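Local coordinates for protein Vlm2 (Streptomyces tsusimaensis, PDB 6ECB) that probably releases the finished depsipeptide chain in valinomycin biosynthesis, acting as the thioesterase domain of a nonribosomal peptide synthetase, at residues H115-D126 and V226-I237. Residues are numbered along the deposited sequence; the frame is centred on the assembly and turned at random.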
ATOM      1  N   HIS A 115      -5.910   3.536  -4.241  1.00 14.74           N
ATOM      2  CA  HIS A 115      -7.135   3.348  -5.000  1.00 14.53           C
ATOM      3  C   HIS A 115      -7.920   2.162  -4.496  1.00 19.34           C
ATOM      4  O   HIS A 115      -9.147   2.213  -4.420  1.00 18.10           O
ATOM      5  CB  HIS A 115      -6.823   3.166  -6.474  1.00 18.95           C
ATOM      6  CG  HIS A 115      -6.070   4.307  -7.025  1.00 20.77           C
ATOM      7  ND1 HIS A 115      -4.708   4.395  -6.925  1.00 24.48           N
ATOM      8  CD2 HIS A 115      -6.490   5.458  -7.600  1.00 24.00           C
ATOM      9  CE1 HIS A 115      -4.309   5.538  -7.452  1.00 31.37           C
ATOM     10  NE2 HIS A 115      -5.373   6.203  -7.859  1.00 26.81           N
ATOM     11  N   ILE A 116      -7.224   1.059  -4.190  1.00 16.26           N
ATOM     12  CA  ILE A 116      -7.914  -0.088  -3.635  1.00 13.74           C
ATOM     13  C   ILE A 116      -8.596   0.295  -2.327  1.00 17.05           C
ATOM     14  O   ILE A 116      -9.748  -0.069  -2.077  1.00 18.79           O
ATOM     15  CB  ILE A 116      -6.939  -1.265  -3.433  1.00 15.16           C
ATOM     16  CG1 ILE A 116      -6.457  -1.765  -4.793  1.00 15.36           C
ATOM     17  CG2 ILE A 116      -7.656  -2.395  -2.692  1.00 16.67           C
ATOM     18  CD1 ILE A 116      -5.333  -2.791  -4.692  1.00 17.23           C
ATOM     19  N   ALA A 117      -7.889   1.040  -1.479  1.00 16.01           N
ATOM     20  CA  ALA A 117      -8.439   1.457  -0.190  1.00 14.28           C
ATOM     21  C   ALA A 117      -9.685   2.315  -0.361  1.00 15.86           C
ATOM     22  O   ALA A 117     -10.661   2.161   0.385  1.00 16.17           O
ATOM     23  CB  ALA A 117      -7.369   2.215   0.587  1.00 14.91           C
ATOM     24  N   PHE A 118      -9.672   3.233  -1.331  1.00 16.72           N
ATOM     25  CA  PHE A 118     -10.871   4.041  -1.577  1.00 15.47           C
ATOM     26  C   PHE A 118     -12.061   3.154  -1.915  1.00 17.54           C
ATOM     27  O   PHE A 118     -13.148   3.266  -1.323  1.00 16.40           O
ATOM     28  CB  PHE A 118     -10.612   5.046  -2.716  1.00 15.19           C
ATOM     29  CG  PHE A 118     -11.829   5.890  -3.042  1.00 17.40           C
ATOM     30  CD1 PHE A 118     -12.811   5.429  -3.907  1.00 20.04           C
ATOM     31  CD2 PHE A 118     -12.015   7.123  -2.422  1.00 17.23           C
ATOM     32  CE1 PHE A 118     -13.950   6.201  -4.160  1.00 21.24           C
ATOM     33  CE2 PHE A 118     -13.147   7.883  -2.669  1.00 16.74           C
ATOM     34  CZ  PHE A 118     -14.110   7.427  -3.521  1.00 17.14           C
ATOM     35  N   TYR A 119     -11.867   2.228  -2.856  1.00 16.16           N
ATOM     36  CA  TYR A 119     -12.970   1.386  -3.286  1.00 16.07           C
ATOM     37  C   TYR A 119     -13.363   0.376  -2.204  1.00 17.91           C
ATOM     38  O   TYR A 119     -14.555   0.070  -2.050  1.00 18.70           O
ATOM     39  CB  TYR A 119     -12.595   0.673  -4.575  1.00 17.98           C
ATOM     40  CG  TYR A 119     -12.928   1.448  -5.829  1.00 21.68           C
ATOM     41  CD1 TYR A 119     -12.041   2.359  -6.367  1.00 18.17           C
ATOM     42  CD2 TYR A 119     -14.105   1.206  -6.510  1.00 36.78           C
ATOM     43  CE1 TYR A 119     -12.335   3.052  -7.512  1.00 18.58           C
ATOM     44  CE2 TYR A 119     -14.401   1.887  -7.674  1.00 37.98           C
ATOM     45  CZ  TYR A 119     -13.514   2.820  -8.156  1.00 27.06           C
ATOM     46  OH  TYR A 119     -13.811   3.499  -9.334  1.00 32.94           O
ATOM     47  N   LEU A 120     -12.379  -0.118  -1.448  1.00 16.60           N
ATOM     48  CA  LEU A 120     -12.626  -0.981  -0.290  1.00 18.43           C
ATOM     49  C   LEU A 120     -13.537  -0.279   0.710  1.00 17.54           C
ATOM     50  O   LEU A 120     -14.554  -0.833   1.173  1.00 18.53           O
ATOM     51  CB  LEU A 120     -11.264  -1.313   0.360  1.00 21.35           C
ATOM     52  CG  LEU A 120     -11.076  -2.394   1.368  1.00 33.77           C
ATOM     53  CD1 LEU A 120      -9.564  -2.546   1.538  1.00 23.95           C
ATOM     54  CD2 LEU A 120     -11.787  -2.004   2.617  1.00 22.47           C
ATOM     55  N   ALA A 121     -13.194   0.958   1.041  1.00 16.97           N
ATOM     56  CA  ALA A 121     -14.030   1.737   1.949  1.00 18.35           C
ATOM     57  C   ALA A 121     -15.444   1.901   1.407  1.00 18.61           C
ATOM     58  O   ALA A 121     -16.417   1.794   2.168  1.00 17.99           O
ATOM     59  CB  ALA A 121     -13.383   3.090   2.215  1.00 17.55           C
ATOM     60  N   THR A 122     -15.596   2.168   0.101  1.00 18.04           N
ATOM     61  CA  THR A 122     -16.949   2.332  -0.415  1.00 16.65           C
ATOM     62  C   THR A 122     -17.721   1.030  -0.297  1.00 20.73           C
ATOM     63  O   THR A 122     -18.914   1.037   0.041  1.00 20.95           O
ATOM     64  CB  THR A 122     -16.994   2.834  -1.872  1.00 29.32           C
ATOM     65  OG1 THR A 122     -16.651   1.787  -2.773  1.00 32.55           O
ATOM     66  CG2 THR A 122     -16.086   3.993  -2.094  1.00 19.79           C
ATOM     67  N   MET A 123     -17.047  -0.102  -0.523  1.00 19.58           N
ATOM     68  CA  MET A 123     -17.714  -1.392  -0.400  1.00 17.71           C
ATOM     69  C   MET A 123     -18.123  -1.683   1.046  1.00 18.77           C
ATOM     70  O   MET A 123     -19.213  -2.212   1.285  1.00 19.81           O
ATOM     71  CB  MET A 123     -16.807  -2.508  -0.926  1.00 21.05           C
ATOM     72  CG  MET A 123     -17.460  -3.855  -1.083  1.00 40.93           C
ATOM     73  SD  MET A 123     -16.435  -4.947  -2.125  1.00 48.02           S
ATOM     74  CE  MET A 123     -16.474  -4.115  -3.694  1.00 53.26           C
ATOM     75  N   LEU A 124     -17.265  -1.361   2.016  1.00 19.52           N
ATOM     76  CA  LEU A 124     -17.648  -1.548   3.413  1.00 17.76           C
ATOM     77  C   LEU A 124     -18.871  -0.703   3.752  1.00 17.13           C
ATOM     78  O   LEU A 124     -19.795  -1.180   4.404  1.00 18.61           O
ATOM     79  CB  LEU A 124     -16.472  -1.204   4.326  1.00 18.00           C
ATOM     80  CG  LEU A 124     -15.298  -2.181   4.235  1.00 16.98           C
ATOM     81  CD1 LEU A 124     -14.132  -1.640   5.044  1.00 20.11           C
ATOM     82  CD2 LEU A 124     -15.665  -3.579   4.714  1.00 21.56           C
ATOM     83  N   LEU A 125     -18.888   0.561   3.318  1.00 18.82           N
ATOM     84  CA  LEU A 125     -20.045   1.399   3.626  1.00 19.80           C
ATOM     85  C   LEU A 125     -21.323   0.802   3.051  1.00 20.02           C
ATOM     86  O   LEU A 125     -22.376   0.804   3.698  1.00 20.21           O
ATOM     87  CB  LEU A 125     -19.831   2.799   3.072  1.00 22.73           C
ATOM     88  CG  LEU A 125     -18.713   3.608   3.712  1.00 29.67           C
ATOM     89  CD1 LEU A 125     -18.498   4.875   2.898  1.00 47.65           C
ATOM     90  CD2 LEU A 125     -19.041   3.967   5.111  1.00 27.08           C
ATOM     91  N   ASP A 126     -21.239   0.262   1.836  1.00 21.80           N
ATOM     92  CA  ASP A 126     -22.407  -0.344   1.209  1.00 22.64           C
ATOM     93  C   ASP A 126     -22.918  -1.539   1.993  1.00 20.99           C
ATOM     94  O   ASP A 126     -24.100  -1.880   1.897  1.00 22.81           O
ATOM     95  CB  ASP A 126     -22.071  -0.784  -0.211  1.00 26.18           C
ATOM     96  CG  ASP A 126     -21.918   0.365  -1.166  1.00 46.54           C
ATOM     97  OD1 ASP A 126     -22.263   1.510  -0.836  1.00 33.51           O
ATOM     98  OD2 ASP A 126     -21.425   0.106  -2.268  1.00 38.90           O
ATOM     99  N   VAL A 226     -10.127   2.508 -14.860  1.00 31.06           N
ATOM    100  CA  VAL A 226     -10.811   1.578 -13.965  1.00 24.61           C
ATOM    101  C   VAL A 226     -10.566   1.921 -12.497  1.00 25.20           C
ATOM    102  O   VAL A 226     -11.462   1.763 -11.652  1.00 26.09           O
ATOM    103  CB  VAL A 226     -10.351   0.144 -14.286  1.00 38.97           C
ATOM    104  CG1 VAL A 226     -10.848  -0.809 -13.246  1.00 40.39           C
ATOM    105  CG2 VAL A 226     -10.830  -0.275 -15.693  1.00 45.21           C
ATOM    106  N   VAL A 227      -9.347   2.349 -12.145  1.00 20.25           N
ATOM    107  CA  VAL A 227      -9.026   2.581 -10.739  1.00 18.61           C
ATOM    108  C   VAL A 227      -9.418   3.987 -10.286  1.00 22.07           C
ATOM    109  O   VAL A 227      -9.451   4.248  -9.080  1.00 20.00           O
ATOM    110  CB  VAL A 227      -7.536   2.330 -10.410  1.00 22.49           C
ATOM    111  CG1 VAL A 227      -7.079   0.965 -10.976  1.00 25.26           C
ATOM    112  CG2 VAL A 227      -6.641   3.431 -10.912  1.00 24.07           C
ATOM    113  N   LEU A 228      -9.746   4.883 -11.208  1.00 24.08           N
ATOM    114  CA  LEU A 228     -10.195   6.218 -10.822  1.00 20.81           C
ATOM    115  C   LEU A 228     -11.451   6.131  -9.956  1.00 21.44           C
ATOM    116  O   LEU A 228     -12.392   5.401 -10.299  1.00 22.50           O
ATOM    117  CB  LEU A 228     -10.486   7.045 -12.081  1.00 24.52           C
ATOM    118  CG  LEU A 228     -10.860   8.510 -11.812  1.00 28.03           C
ATOM    119  CD1 LEU A 228      -9.615   9.301 -11.425  1.00 25.55           C
ATOM    120  CD2 LEU A 228     -11.543   9.128 -13.030  1.00 31.31           C
ATOM    121  N   PRO A 229     -11.506   6.836  -8.826  1.00 20.80           N
ATOM    122  CA  PRO A 229     -12.754   6.896  -8.067  1.00 23.00           C
ATOM    123  C   PRO A 229     -13.900   7.400  -8.937  1.00 29.08           C
ATOM    124  O   PRO A 229     -13.707   8.205  -9.845  1.00 28.26           O
ATOM    125  CB  PRO A 229     -12.420   7.870  -6.932  1.00 21.30           C
ATOM    126  CG  PRO A 229     -10.955   7.706  -6.724  1.00 22.63           C
ATOM    127  CD  PRO A 229     -10.390   7.461  -8.098  1.00 22.81           C
ATOM    128  N   GLN A 230     -15.095   6.910  -8.645  1.00 29.02           N
ATOM    129  CA  GLN A 230     -16.275   7.249  -9.438  1.00 42.06           C
ATOM    130  C   GLN A 230     -17.501   7.570  -8.593  1.00 58.21           C
ATOM    131  O   GLN A 230     -18.603   7.659  -9.146  1.00 52.60           O
ATOM    132  CB  GLN A 230     -16.644   6.108 -10.388  1.00 45.67           C
ATOM    133  CG  GLN A 230     -15.706   5.908 -11.555  1.00 60.83           C
ATOM    134  CD  GLN A 230     -15.658   7.102 -12.498  1.00 59.10           C
ATOM    135  OE1 GLN A 230     -16.433   8.055 -12.364  1.00 56.84           O
ATOM    136  NE2 GLN A 230     -14.744   7.055 -13.458  1.00 55.31           N
ATOM    137  N   ARG A 231     -17.358   7.699  -7.280  1.00 28.75           N
ATOM    138  CA  ARG A 231     -18.430   8.162  -6.408  1.00 37.09           C
ATOM    139  C   ARG A 231     -17.781   8.899  -5.250  1.00 33.47           C
ATOM    140  O   ARG A 231     -16.557   8.884  -5.093  1.00 33.46           O
ATOM    141  CB  ARG A 231     -19.307   7.004  -5.919  1.00 42.15           C
ATOM    142  CG  ARG A 231     -18.617   6.048  -4.968  1.00 52.49           C
ATOM    143  CD  ARG A 231     -19.550   4.911  -4.594  1.00 67.88           C
ATOM    144  NE  ARG A 231     -19.962   4.960  -3.194  1.00 68.20           N
ATOM    145  CZ  ARG A 231     -20.694   4.016  -2.611  1.00 72.38           C
ATOM    146  NH1 ARG A 231     -21.089   2.966  -3.321  1.00 55.73           N
ATOM    147  NH2 ARG A 231     -21.019   4.112  -1.326  1.00 76.00           N
ATOM    148  N   LYS A 232     -18.592   9.600  -4.469  1.00 23.80           N
ATOM    149  CA  LYS A 232     -18.053  10.291  -3.315  1.00 22.47           C
ATOM    150  C   LYS A 232     -18.100   9.363  -2.108  1.00 33.83           C
ATOM    151  O   LYS A 232     -19.063   8.615  -1.909  1.00 31.62           O
ATOM    152  CB  LYS A 232     -18.806  11.566  -3.001  1.00 26.26           C
ATOM    153  CG  LYS A 232     -18.764  12.634  -4.098  1.00 33.27           C
ATOM    154  CD  LYS A 232     -19.122  13.950  -3.477  1.00 34.52           C
ATOM    155  CE  LYS A 232     -19.223  15.080  -4.466  1.00 51.23           C
ATOM    156  NZ  LYS A 232     -19.173  16.364  -3.729  1.00 57.07           N
ATOM    157  N   LEU A 233     -17.064   9.434  -1.297  1.00 23.54           N
ATOM    158  CA  LEU A 233     -16.935   8.594  -0.115  1.00 22.56           C
ATOM    159  C   LEU A 233     -17.401   9.377   1.095  1.00 22.88           C
ATOM    160  O   LEU A 233     -17.016  10.530   1.292  1.00 20.72           O
ATOM    161  CB  LEU A 233     -15.477   8.150   0.048  1.00 20.46           C
ATOM    162  CG  LEU A 233     -15.171   7.246   1.212  1.00 22.32           C
ATOM    163  CD1 LEU A 233     -15.810   5.879   1.043  1.00 30.93           C
ATOM    164  CD2 LEU A 233     -13.660   7.108   1.348  1.00 22.66           C
ATOM    165  N   ASP A 234     -18.264   8.757   1.904  1.00 20.62           N
ATOM    166  CA  ASP A 234     -18.922   9.444   2.994  1.00 21.17           C
ATOM    167  C   ASP A 234     -18.207   9.258   4.332  1.00 32.72           C
ATOM    168  O   ASP A 234     -18.869   9.128   5.362  1.00 33.39           O
ATOM    169  CB  ASP A 234     -20.369   8.942   3.092  1.00 29.30           C
ATOM    170  CG  ASP A 234     -21.186   9.711   4.095  1.00 47.51           C
ATOM    171  OD1 ASP A 234     -21.049  10.938   4.117  1.00 35.01           O
ATOM    172  OD2 ASP A 234     -21.943   9.089   4.873  1.00 42.37           O
ATOM    173  N   ILE A 235     -16.881   9.142   4.330  1.00 20.88           N
ATOM    174  CA  ILE A 235     -16.080   9.256   5.545  1.00 18.57           C
ATOM    175  C   ILE A 235     -14.937  10.224   5.257  1.00 20.63           C
ATOM    176  O   ILE A 235     -14.637  10.499   4.094  1.00 21.39           O
ATOM    177  CB  ILE A 235     -15.517   7.887   5.993  1.00 19.63           C
ATOM    178  CG1 ILE A 235     -14.585   7.296   4.926  1.00 19.14           C
ATOM    179  CG2 ILE A 235     -16.670   6.926   6.306  1.00 22.05           C
ATOM    180  CD1 ILE A 235     -14.014   5.918   5.348  1.00 21.34           C
ATOM    181  N   PRO A 236     -14.288  10.762   6.287  1.00 20.50           N
ATOM    182  CA  PRO A 236     -13.242  11.764   6.033  1.00 21.41           C
ATOM    183  C   PRO A 236     -12.044  11.135   5.353  1.00 19.30           C
ATOM    184  O   PRO A 236     -11.671   9.997   5.638  1.00 21.66           O
ATOM    185  CB  PRO A 236     -12.868  12.267   7.430  1.00 22.00           C
ATOM    186  CG  PRO A 236     -13.912  11.759   8.341  1.00 28.00           C
ATOM    187  CD  PRO A 236     -14.585  10.623   7.718  1.00 20.83           C
ATOM    188  N   ILE A 237     -11.420  11.912   4.475  1.00 18.48           N
ATOM    189  CA  ILE A 237     -10.220  11.501   3.763  1.00 17.92           C
ATOM    190  C   ILE A 237      -9.058  12.359   4.243  1.00 21.05           C
ATOM    191  O   ILE A 237      -9.190  13.586   4.360  1.00 20.34           O
ATOM    192  CB  ILE A 237     -10.407  11.639   2.250  1.00 18.99           C
ATOM    193  CG1 ILE A 237     -11.615  10.848   1.805  1.00 19.82           C
ATOM    194  CG2 ILE A 237      -9.157  11.197   1.532  1.00 19.24           C
ATOM    195  CD1 ILE A 237     -11.894  10.973   0.346  1.00 21.46           C
TER
HETATM  196  O   HOH W   1     -13.867   1.754 -11.703  1.00 34.32           O
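Val227 lays CG2 over one face of the His115 imidazole, a CH-pi contact of 4.1 Å to the ring centroid, where the connection into strand 237-241 starts along helix 112-126 of this alpha/beta-hydrolase fold. The helix probably follows a nucleophile elbow, and the contact illustrates how a largely irregular strand connection can be fitted to a helix through a few well-placed side chains. Leu228, just past the end of helix 224-227, accepts a hydrogen bond at its carbonyl O from Tyr119 OH (2.6 Å), the hydroxyl tilted 32° from the carbonyl plane. Pro229 then sets CB over a face of the Phe118 ring, near its rim. With CG anti to the backbone N (chi1 179°), Phe118 extends this ring between Pro229 and Leu233, its edge meeting Arg231 O; an alanine in place of Phe118 would probably leave Pro229 and Leu233 without their shared partner and open a gap between the helix and the loop. The Arg231 guanidinium passes face-on over Thr122 CB and forms a salt bridge with the Asp126 carboxylate through both terminal nitrogens, NH2 lying 2.9 Å from OD1. Leu233 continues to Ala121 and Leu125, its CD1 pressed to 3.4 Å from Leu125 CD1, while Ile235 CG2 touches Leu125 CD2 at 4.0 Å.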